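Local coordinates for DNA endonuclease I-CvuI (Chlorella vulgaris, PDB 5A77), which probably acts as an intron-homing endonuclease of the LAGLIDADG family, binding and cleaving double-stranded DNA in the presence of magnesium, at residues T52-L57 / V69-D74; S44-Q49 / M76-V81. All coordinates share one frame; numbering follows the deposited sequence.

Interaction 1: residues T52-L57 / V69-D74; sequences TQHFIL and VRKRND. Unlike the reference sequence in segment 52-57: Gln53 (reference Arg). With nucleotides of chain C.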
loop_
_atom_site.group_PDB
_atom_site.type_symbol
_atom_site.label_atom_id
_atom_site.label_comp_id
_atom_site.label_asym_id
_atom_site.label_seq_id
_atom_site.Cartn_x
_atom_site.Cartn_y
_atom_site.Cartn_z
ATOM N N THR B 52 4.223 -12.962 7.359
ATOM C CA THR B 52 4.750 -13.655 6.187
ATOM C C THR B 52 6.005 -12.966 5.673
ATOM O O THR B 52 7.032 -13.604 5.436
ATOM C CB THR B 52 3.718 -13.686 5.023
ATOM O OG1 THR B 52 2.499 -14.314 5.445
ATOM C CG2 THR B 52 4.293 -14.416 3.816
ATOM N N GLN B 53 5.904 -11.649 5.499
ATOM C CA GLN B 53 7.005 -10.870 4.967
ATOM C C GLN B 53 7.404 -9.799 5.942
ATOM O O GLN B 53 7.581 -8.634 5.582
ATOM C CB GLN B 53 6.644 -10.259 3.624
ATOM C CG GLN B 53 5.519 -10.963 2.899
ATOM C CD GLN B 53 5.459 -10.535 1.455
ATOM O OE1 GLN B 53 6.455 -10.627 0.738
ATOM N NE2 GLN B 53 4.314 -10.003 1.033
ATOM N N HIS B 54 7.564 -10.237 7.185
ATOM C CA HIS B 54 8.047 -9.428 8.284
ATOM C C HIS B 54 9.321 -8.668 7.916
ATOM O O HIS B 54 9.592 -7.598 8.456
ATOM C CB HIS B 54 8.274 -10.343 9.488
ATOM C CG HIS B 54 8.760 -9.636 10.719
ATOM N ND1 HIS B 54 7.928 -9.356 11.788
ATOM C CD2 HIS B 54 9.973 -9.168 11.064
ATOM C CE1 HIS B 54 8.611 -8.752 12.730
ATOM N NE2 HIS B 54 9.877 -8.614 12.310
ATOM N N PHE B 55 10.094 -9.209 6.978
ATOM C CA PHE B 55 11.392 -8.625 6.643
ATOM C C PHE B 55 11.309 -7.202 6.080
ATOM O O PHE B 55 12.219 -6.400 6.304
ATOM C CB PHE B 55 12.159 -9.533 5.662
ATOM C CG PHE B 55 11.588 -9.585 4.259
ATOM C CD1 PHE B 55 11.984 -8.666 3.296
ATOM C CD2 PHE B 55 10.715 -10.598 3.887
ATOM C CE1 PHE B 55 11.473 -8.716 2.002
ATOM C CE2 PHE B 55 10.206 -10.670 2.591
ATOM C CZ PHE B 55 10.583 -9.724 1.646
ATOM N N ILE B 56 10.229 -6.890 5.362
ATOM C CA ILE B 56 10.077 -5.570 4.739
ATOM C C ILE B 56 10.003 -4.432 5.797
ATOM O O ILE B 56 10.491 -3.328 5.558
ATOM C CB ILE B 56 8.825 -5.532 3.794
ATOM C CG1 ILE B 56 8.948 -4.427 2.733
ATOM C CG2 ILE B 56 7.514 -5.417 4.569
ATOM C CD1 ILE B 56 10.061 -4.660 1.715
ATOM N N LEU B 57 9.426 -4.720 6.963
ATOM C CA LEU B 57 9.330 -3.741 8.041
ATOM C C LEU B 57 10.694 -3.458 8.704
ATOM O O LEU B 57 10.937 -2.356 9.205
ATOM C CB LEU B 57 8.328 -4.217 9.093
ATOM C CG LEU B 57 6.922 -4.449 8.554
ATOM C CD1 LEU B 57 5.987 -4.828 9.675
ATOM C CD2 LEU B 57 6.431 -3.188 7.872
ATOM N N VAL B 69 9.720 -2.579 15.464
ATOM C CA VAL B 69 8.922 -3.599 14.800
ATOM C C VAL B 69 8.374 -4.580 15.843
ATOM O O VAL B 69 9.075 -4.936 16.775
ATOM C CB VAL B 69 9.744 -4.367 13.741
ATOM C CG1 VAL B 69 8.903 -5.448 13.136
ATOM C CG2 VAL B 69 10.285 -3.417 12.663
ATOM N N ARG B 70 7.118 -4.993 15.702
ATOM C CA ARG B 70 6.579 -6.076 16.526
ATOM C C ARG B 70 5.821 -7.117 15.690
ATOM O O ARG B 70 5.426 -6.868 14.554
ATOM C CB ARG B 70 5.646 -5.537 17.607
ATOM C CG ARG B 70 4.287 -5.075 17.081
ATOM C CD ARG B 70 3.291 -4.775 18.208
ATOM N NE ARG B 70 2.201 -3.923 17.736
ATOM C CZ ARG B 70 0.907 -4.145 17.946
ATOM N NH1 ARG B 70 0.493 -5.192 18.645
ATOM N NH2 ARG B 70 0.018 -3.290 17.465
ATOM N N LYS B 71 5.645 -8.292 16.280
ATOM C CA LYS B 71 4.746 -9.313 15.777
ATOM C C LYS B 71 3.426 -9.203 16.534
ATOM O O LYS B 71 3.422 -9.302 17.755
ATOM C CB LYS B 71 5.344 -10.711 15.988
ATOM C CG LYS B 71 6.735 -10.955 15.395
ATOM C CD LYS B 71 6.790 -12.342 14.767
ATOM C CE LYS B 71 8.183 -12.731 14.307
ATOM N NZ LYS B 71 8.156 -14.047 13.602
ATOM N N ARG B 72 2.304 -9.145 15.840
ATOM C CA ARG B 72 1.015 -9.182 16.480
ATOM C C ARG B 72 0.622 -10.641 16.660
ATOM O O ARG B 72 1.217 -11.503 16.065
ATOM C CB ARG B 72 0.015 -8.439 15.620
ATOM C CG ARG B 72 0.284 -6.953 15.509
ATOM C CD ARG B 72 -0.405 -6.265 14.336
ATOM N NE ARG B 72 -1.727 -6.783 14.048
ATOM C CZ ARG B 72 -2.669 -6.123 13.402
ATOM N NH1 ARG B 72 -2.456 -4.912 12.977
ATOM N NH2 ARG B 72 -3.829 -6.687 13.192
ATOM N N ASN B 73 -0.371 -10.939 17.473
ATOM C CA ASN B 73 -0.670 -12.334 17.805
ATOM C C ASN B 73 -1.477 -12.991 16.669
ATOM O O ASN B 73 -1.501 -14.200 16.536
ATOM C CB ASN B 73 -1.420 -12.424 19.143
ATOM C CG ASN B 73 -2.738 -11.683 19.120
ATOM O OD1 ASN B 73 -3.116 -11.096 18.105
ATOM N ND2 ASN B 73 -3.454 -11.713 20.234
ATOM N N ASP B 74 -2.129 -12.155 15.856
ATOM C CA ASP B 74 -2.960 -12.637 14.744
ATOM C C ASP B 74 -2.304 -12.738 13.354
ATOM O O ASP B 74 -2.992 -12.919 12.351
ATOM C CB ASP B 74 -4.244 -11.802 14.659
ATOM C CG ASP B 74 -4.015 -10.337 14.377
ATOM O OD1 ASP B 74 -2.865 -9.877 14.153
ATOM O OD2 ASP B 74 -5.024 -9.570 14.403
ATOM P P DT C 9 -7.178 -10.304 21.810
ATOM O OP1 DT C 9 -8.323 -10.695 22.670
ATOM O OP2 DT C 9 -6.390 -11.349 21.087
ATOM O "O5'" DT C 9 -7.749 -9.203 20.790
ATOM C "C5'" DT C 9 -8.810 -8.335 21.201
ATOM C "C4'" DT C 9 -9.515 -7.711 20.005
ATOM O "O4'" DT C 9 -8.643 -6.721 19.383
ATOM C "C3'" DT C 9 -9.910 -8.685 18.879
ATOM O "O3'" DT C 9 -11.141 -8.234 18.264
ATOM C "C2'" DT C 9 -8.739 -8.521 17.913
ATOM C "C1'" DT C 9 -8.557 -7.011 18.007
ATOM N N1 DT C 9 -7.266 -6.493 17.457
ATOM C C2 DT C 9 -7.210 -5.188 17.014
ATOM O O2 DT C 9 -8.162 -4.430 17.060
ATOM N N3 DT C 9 -5.998 -4.803 16.507
ATOM C C4 DT C 9 -4.862 -5.583 16.402
ATOM O O4 DT C 9 -3.811 -5.149 15.940
ATOM C C5 DT C 9 -4.989 -6.939 16.885
ATOM C C7 DT C 9 -3.815 -7.870 16.828
ATOM C C6 DT C 9 -6.175 -7.326 17.376
ATOM P P DC C 7 5.116 -7.490 22.312
ATOM O OP1 DC C 7 5.606 -8.772 22.873
ATOM O OP2 DC C 7 5.334 -7.166 20.881
ATOM O "O5'" DC C 7 3.550 -7.359 22.594
ATOM C "C5'" DC C 7 3.111 -7.054 23.906
ATOM C "C4'" DC C 7 1.701 -6.507 23.893
ATOM O "O4'" DC C 7 1.693 -5.187 23.324
ATOM C "C3'" DC C 7 0.694 -7.306 23.054
ATOM O "O3'" DC C 7 -0.216 -8.001 23.913
ATOM C "C2'" DC C 7 -0.026 -6.232 22.208
ATOM C "C1'" DC C 7 0.386 -4.943 22.905
ATOM N N1 DC C 7 0.362 -3.729 22.023
ATOM C C2 DC C 7 -0.795 -2.954 21.956
ATOM O O2 DC C 7 -1.776 -3.281 22.630
ATOM N N3 DC C 7 -0.808 -1.861 21.154
ATOM C C4 DC C 7 0.271 -1.543 20.427
ATOM N N4 DC C 7 0.205 -0.455 19.636
ATOM C C5 DC C 7 1.454 -2.329 20.470
ATOM C C6 DC C 7 1.456 -3.406 21.269
ATOM P P DG C 8 -0.786 -9.446 23.491
ATOM O OP1 DG C 8 -1.077 -10.227 24.716
ATOM O OP2 DG C 8 0.132 -10.014 22.474
ATOM O "O5'" DG C 8 -2.181 -9.081 22.821
ATOM C "C5'" DG C 8 -2.836 -7.903 23.248
ATOM C "C4'" DG C 8 -4.329 -8.043 23.164
ATOM O "O4'" DG C 8 -4.862 -6.914 22.447
ATOM C "C3'" DG C 8 -4.810 -9.230 22.377
ATOM O "O3'" DG C 8 -6.176 -9.469 22.742
ATOM C "C2'" DG C 8 -4.638 -8.728 20.933
ATOM C "C1'" DG C 8 -4.974 -7.239 21.064
ATOM N N9 DG C 8 -4.096 -6.316 20.326
ATOM C C8 DG C 8 -2.761 -6.465 20.031
ATOM N N7 DG C 8 -2.249 -5.433 19.398
ATOM C C5 DG C 8 -3.311 -4.534 19.298
ATOM C C6 DG C 8 -3.375 -3.229 18.723
ATOM O O6 DG C 8 -2.477 -2.580 18.165
ATOM N N1 DG C 8 -4.647 -2.677 18.841
ATOM C C2 DG C 8 -5.718 -3.295 19.438
ATOM N N2 DG C 8 -6.867 -2.611 19.458
ATOM N N3 DG C 8 -5.671 -4.498 19.982
ATOM C C4 DG C 8 -4.445 -5.060 19.874
#
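At the rim of the antiparallel DNA-binding sheet of this LAGLIDADG endonuclease, the outermost strand 68-71 packs beneath the beginning of helix 55-64, with His54 and Leu57 resting on Val69 and Lys71. The imidazole of His54 stands with CG anti to the backbone N (chi1 -179°), which carries the ring from its own segment over to the strand. Its CE1 atom comes 3.3 Å from Val69 CG1, meeting the methyl obliquely. The His54 and Lys71 side chains cross at about a right angle, Lys71 CG lying 3.9 Å from His54 CE1. His54 ND1 is bonded to Ser77 OG on the next strand, which probably restrains the turn of the ring. Three residues on, Leu57 CB lies 4.1 Å from Val69 CG2. The junction itself is therefore small and made of van der Waals contacts, while the polar work of the strand is done on its other side.

There Arg70 grips a guanine: NH1 donates to DG8 N7 of chain C at 2.9 Å, nearly straight at 168°, and NH2 donates to DG8 O6 at 2.7 Å. DC7 C5 of chain C lies over the centre of one face of its guanidinium and Arg72 CG sits toward the rim of the other. O4 of DT9 of chain C lies over the centre of one face of the Arg72 guanidinium. Arg72 NE meets the syn lone pair of Asp74 OD1 at 3.3 Å in a salt bridge, and Arg72 NH2 also bonds a guanine O6 of the DNA. Glu78 pairs with both arginines. Replacing Arg72 by alanine would probably leave Asp74 without its cationic mate, lose that guanine bond and uncover one face of Arg70. Arginines paired with Asp74 and Glu78 thus bond the bases, the carboxylates probably offsetting their positive charge.

Interaction 2: residues S44-Q49 / M76-V81; sequences SLTVFQ and MSEFCV. With nucleotides of chain D; nucleotides of chain F.
Strands 39-50 and 76-82 run antiparallel through the middle of the sheet of the LAGLIDADG endonuclease fold, with Leu45, Val47 and Gln49 facing Val81, Phe79 and Ser77 as hydrogen-bonded pairs. Six backbone bonds hold the ladder; the pair from Val47 N to Phe79 O and from Phe79 N to Val47 O are 2.9 Å each. On the face of Leu45, Val47, Phe79 and Val81, Leu45 CD2 and Val47 CB approach the edge of the Phe79 ring, Leu45 CD2 reaching Phe79 CE2 at 4.3 Å. This is the closely packed side, roofed by helices 6-22, 55-64 and 84-94. At its strand end Gln49 NE2 approaches OP1 of DC14 of chain D, and the Gln49 side chain lies about 4 Å from a bound magnesium ion, nearest atoms considered. More open to solvent is the Cys80 end of the opposite face, where SG, anti to the backbone N, extends alongside Thr46.

The rest of that opposite face meets cleaved DNA. DC14 of chain D and DG1 of chain F probably flank the cut. Met76, folded back at chi2 and chi3, brings its CE within 3.4 Å of Gln49 C and beside the DC14 backbone.

Glu78 runs beside Phe48 and in the same direction, its carboxylate turned 72° from the ring. Its OE2, already paired with Arg70 and Arg72, also accepts a weak bond from N6 of DA2 of chain F. The Phe48 ring is sandwiched: Thr46 CG2 sits toward the rim of one face, and over the centre of the other lies C8 of DG1.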
loop_
_atom_site.group_PDB
_atom_site.type_symbol
_atom_site.label_atom_id
_atom_site.label_comp_id
_atom_site.label_asym_id
_atom_site.label_seq_id
_atom_site.Cartn_x
_atom_site.Cartn_y
_atom_site.Cartn_z
ATOM N N SER B 44 1.899 9.232 15.627
ATOM C CA SER B 44 2.573 8.040 15.103
ATOM C C SER B 44 2.416 7.795 13.610
ATOM O O SER B 44 1.349 8.020 13.028
ATOM C CB SER B 44 2.100 6.784 15.845
ATOM O OG SER B 44 0.690 6.668 15.826
ATOM N N LEU B 45 3.503 7.328 13.002
ATOM C CA LEU B 45 3.453 6.723 11.681
ATOM C C LEU B 45 3.557 5.216 11.848
ATOM O O LEU B 45 4.496 4.726 12.479
ATOM C CB LEU B 45 4.581 7.242 10.782
ATOM C CG LEU B 45 4.679 6.681 9.356
ATOM C CD1 LEU B 45 5.274 7.715 8.435
ATOM C CD2 LEU B 45 5.525 5.422 9.306
ATOM N N THR B 46 2.617 4.471 11.275
ATOM C CA THR B 46 2.660 3.016 11.397
ATOM C C THR B 46 2.483 2.366 10.025
ATOM O O THR B 46 1.678 2.815 9.219
ATOM C CB THR B 46 1.574 2.505 12.370
ATOM O OG1 THR B 46 1.996 2.740 13.720
ATOM C CG2 THR B 46 1.374 1.011 12.210
ATOM N N VAL B 47 3.257 1.322 9.754
ATOM C CA VAL B 47 3.154 0.576 8.507
ATOM C C VAL B 47 2.820 -0.888 8.822
ATOM O O VAL B 47 3.426 -1.497 9.709
ATOM C CB VAL B 47 4.460 0.671 7.685
ATOM C CG1 VAL B 47 4.472 -0.343 6.568
ATOM C CG2 VAL B 47 4.643 2.067 7.136
ATOM N N PHE B 48 1.838 -1.438 8.111
ATOM C CA PHE B 48 1.374 -2.799 8.364
ATOM C C PHE B 48 1.815 -3.773 7.287
ATOM O O PHE B 48 1.794 -3.450 6.105
ATOM C CB PHE B 48 -0.149 -2.849 8.467
ATOM C CG PHE B 48 -0.719 -1.880 9.449
ATOM C CD1 PHE B 48 -0.810 -2.205 10.795
ATOM C CD2 PHE B 48 -1.179 -0.643 9.028
ATOM C CE1 PHE B 48 -1.351 -1.304 11.700
ATOM C CE2 PHE B 48 -1.708 0.248 9.924
ATOM C CZ PHE B 48 -1.795 -0.082 11.258
ATOM N N GLN B 49 2.215 -4.968 7.704
ATOM C CA GLN B 49 2.462 -6.048 6.761
ATOM C C GLN B 49 2.247 -7.387 7.440
ATOM O O GLN B 49 2.394 -7.508 8.659
ATOM C CB GLN B 49 3.875 -5.973 6.174
ATOM C CG GLN B 49 3.970 -6.611 4.761
ATOM C CD GLN B 49 3.026 -5.946 3.753
ATOM O OE1 GLN B 49 2.789 -4.735 3.815
ATOM N NE2 GLN B 49 2.472 -6.733 2.837
ATOM N N MET B 76 0.122 -10.534 11.825
ATOM C CA MET B 76 0.586 -9.315 11.166
ATOM C C MET B 76 1.793 -8.785 11.904
ATOM O O MET B 76 2.001 -9.107 13.072
ATOM C CB MET B 76 -0.515 -8.239 11.120
ATOM C CG MET B 76 -1.656 -8.542 10.167
ATOM S SD MET B 76 -1.195 -8.388 8.448
ATOM C CE MET B 76 -0.998 -6.615 8.214
ATOM N N SER B 77 2.591 -7.981 11.216
ATOM C CA SER B 77 3.624 -7.206 11.877
ATOM C C SER B 77 3.392 -5.722 11.600
ATOM O O SER B 77 2.900 -5.333 10.529
ATOM C CB SER B 77 5.013 -7.651 11.417
ATOM O OG SER B 77 5.284 -8.974 11.862
ATOM N N GLU B 78 3.711 -4.904 12.593
ATOM C CA GLU B 78 3.648 -3.457 12.471
ATOM C C GLU B 78 5.040 -2.889 12.629
ATOM O O GLU B 78 5.800 -3.349 13.470
ATOM C CB GLU B 78 2.718 -2.859 13.521
ATOM C CG GLU B 78 1.292 -3.377 13.482
ATOM C CD GLU B 78 0.349 -2.560 14.355
ATOM O OE1 GLU B 78 0.734 -1.441 14.766
ATOM O OE2 GLU B 78 -0.778 -3.033 14.631
ATOM N N PHE B 79 5.391 -1.921 11.796
ATOM C CA PHE B 79 6.535 -1.065 12.079
ATOM C C PHE B 79 6.006 0.282 12.570
ATOM O O PHE B 79 5.175 0.893 11.912
ATOM C CB PHE B 79 7.416 -0.867 10.845
ATOM C CG PHE B 79 8.279 0.368 10.919
ATOM C CD1 PHE B 79 9.540 0.310 11.486
ATOM C CD2 PHE B 79 7.813 1.598 10.448
ATOM C CE1 PHE B 79 10.331 1.446 11.568
ATOM C CE2 PHE B 79 8.596 2.734 10.527
ATOM C CZ PHE B 79 9.863 2.653 11.082
ATOM N N CYS B 80 6.485 0.773 13.703
ATOM C CA CYS B 80 5.885 2.007 14.209
ATOM C C CYS B 80 6.862 3.053 14.740
ATOM O O CYS B 80 7.775 2.741 15.507
ATOM C CB CYS B 80 4.876 1.684 15.305
ATOM S SG CYS B 80 4.094 3.164 15.917
ATOM N N VAL B 81 6.654 4.297 14.318
ATOM C CA VAL B 81 7.399 5.422 14.861
ATOM C C VAL B 81 6.472 6.269 15.715
ATOM O O VAL B 81 5.563 6.922 15.188
ATOM C CB VAL B 81 8.024 6.296 13.754
ATOM C CG1 VAL B 81 8.971 7.325 14.355
ATOM C CG2 VAL B 81 8.767 5.440 12.768
ATOM P P DC D 14 -0.852 -7.009 3.954
ATOM O OP1 DC D 14 -0.467 -6.217 2.758
ATOM O OP2 DC D 14 0.044 -8.065 4.481
ATOM O "O5'" DC D 14 -1.206 -6.022 5.182
ATOM C "C5'" DC D 14 -1.441 -4.634 4.947
ATOM C "C4'" DC D 14 -2.912 -4.261 5.146
ATOM O "O4'" DC D 14 -3.608 -5.279 5.923
ATOM C "C3'" DC D 14 -3.147 -2.936 5.887
ATOM O "O3'" DC D 14 -3.910 -2.031 5.064
ATOM C "C2'" DC D 14 -3.917 -3.357 7.156
ATOM C "C1'" DC D 14 -4.589 -4.632 6.687
ATOM N N1 DC D 14 -5.085 -5.563 7.790
ATOM C C2 DC D 14 -6.252 -5.241 8.508
ATOM O O2 DC D 14 -6.847 -4.187 8.252
ATOM N N3 DC D 14 -6.699 -6.097 9.467
ATOM C C4 DC D 14 -6.037 -7.232 9.710
ATOM N N4 DC D 14 -6.517 -8.045 10.659
ATOM C C5 DC D 14 -4.855 -7.585 8.988
ATOM C C6 DC D 14 -4.424 -6.732 8.043
ATOM O OP3 DG F 1 -5.809 3.103 4.706
ATOM P P DG F 1 -4.481 2.466 4.502
ATOM O OP1 DG F 1 -4.697 1.287 3.627
ATOM O OP2 DG F 1 -3.535 3.522 4.072
ATOM O "O5'" DG F 1 -3.927 1.953 5.912
ATOM C "C5'" DG F 1 -4.328 0.672 6.438
ATOM C "C4'" DG F 1 -5.458 0.865 7.424
ATOM O "O4'" DG F 1 -5.719 -0.348 8.175
ATOM C "C3'" DG F 1 -5.214 1.951 8.454
ATOM O "O3'" DG F 1 -6.364 2.708 8.523
ATOM C "C2'" DG F 1 -4.980 1.166 9.754
ATOM C "C1'" DG F 1 -5.904 -0.006 9.533
ATOM N N9 DG F 1 -5.621 -1.196 10.325
ATOM C C8 DG F 1 -4.434 -1.890 10.397
ATOM N N7 DG F 1 -4.511 -2.966 11.136
ATOM C C5 DG F 1 -5.836 -2.997 11.554
ATOM C C6 DG F 1 -6.513 -3.924 12.373
ATOM O O6 DG F 1 -6.067 -4.931 12.915
ATOM N N1 DG F 1 -7.847 -3.581 12.550
ATOM C C2 DG F 1 -8.451 -2.487 12.004
ATOM N N2 DG F 1 -9.753 -2.327 12.281
ATOM N N3 DG F 1 -7.829 -1.606 11.233
ATOM C C4 DG F 1 -6.529 -1.922 11.055
ATOM P P DA F 2 -6.297 4.302 8.542
ATOM O OP1 DA F 2 -7.027 4.824 7.367
ATOM O OP2 DA F 2 -4.898 4.739 8.745
ATOM O "O5'" DA F 2 -7.151 4.598 9.841
ATOM C "C5'" DA F 2 -8.121 3.638 10.220
ATOM C "C4'" DA F 2 -8.117 3.414 11.717
ATOM O "O4'" DA F 2 -7.352 2.227 12.060
ATOM C "C3'" DA F 2 -7.521 4.555 12.561
ATOM O "O3'" DA F 2 -8.442 4.863 13.590
ATOM C "C2'" DA F 2 -6.231 3.926 13.118
ATOM C "C1'" DA F 2 -6.725 2.502 13.266
ATOM N N9 DA F 2 -5.742 1.470 13.549
ATOM C C8 DA F 2 -4.386 1.478 13.312
ATOM N N7 DA F 2 -3.779 0.372 13.709
ATOM C C5 DA F 2 -4.813 -0.395 14.240
ATOM C C6 DA F 2 -4.853 -1.676 14.826
ATOM N N6 DA F 2 -3.764 -2.458 14.989
ATOM N N1 DA F 2 -6.058 -2.131 15.250
ATOM C C2 DA F 2 -7.126 -1.363 15.098
ATOM N N3 DA F 2 -7.214 -0.155 14.565
ATOM C C4 DA F 2 -6.012 0.276 14.154
#

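Overall arrangement
After helix 6-22 and strand 23-31 the chain forms strand 39-50, passes through 52-57 into helix 55-64, and returns as strand 68-71 before turning into strand 76-82. Interaction 2 closes the larger loop, joining 44-49 to 76-81 in the middle of the sheet. Interaction 1, between 52-57 and 69-74, closes a shorter one nested inside it; the two do not cross. Their centres are about 9 Å apart, and they meet where strands 68-71 and 76-82 run side by side. Interaction 1 ties the start of helix 55-64 to edge strand 68-71, interaction 2 pairs the two central strands, and His54 with Ser77 and Arg70 with Glu78 link them.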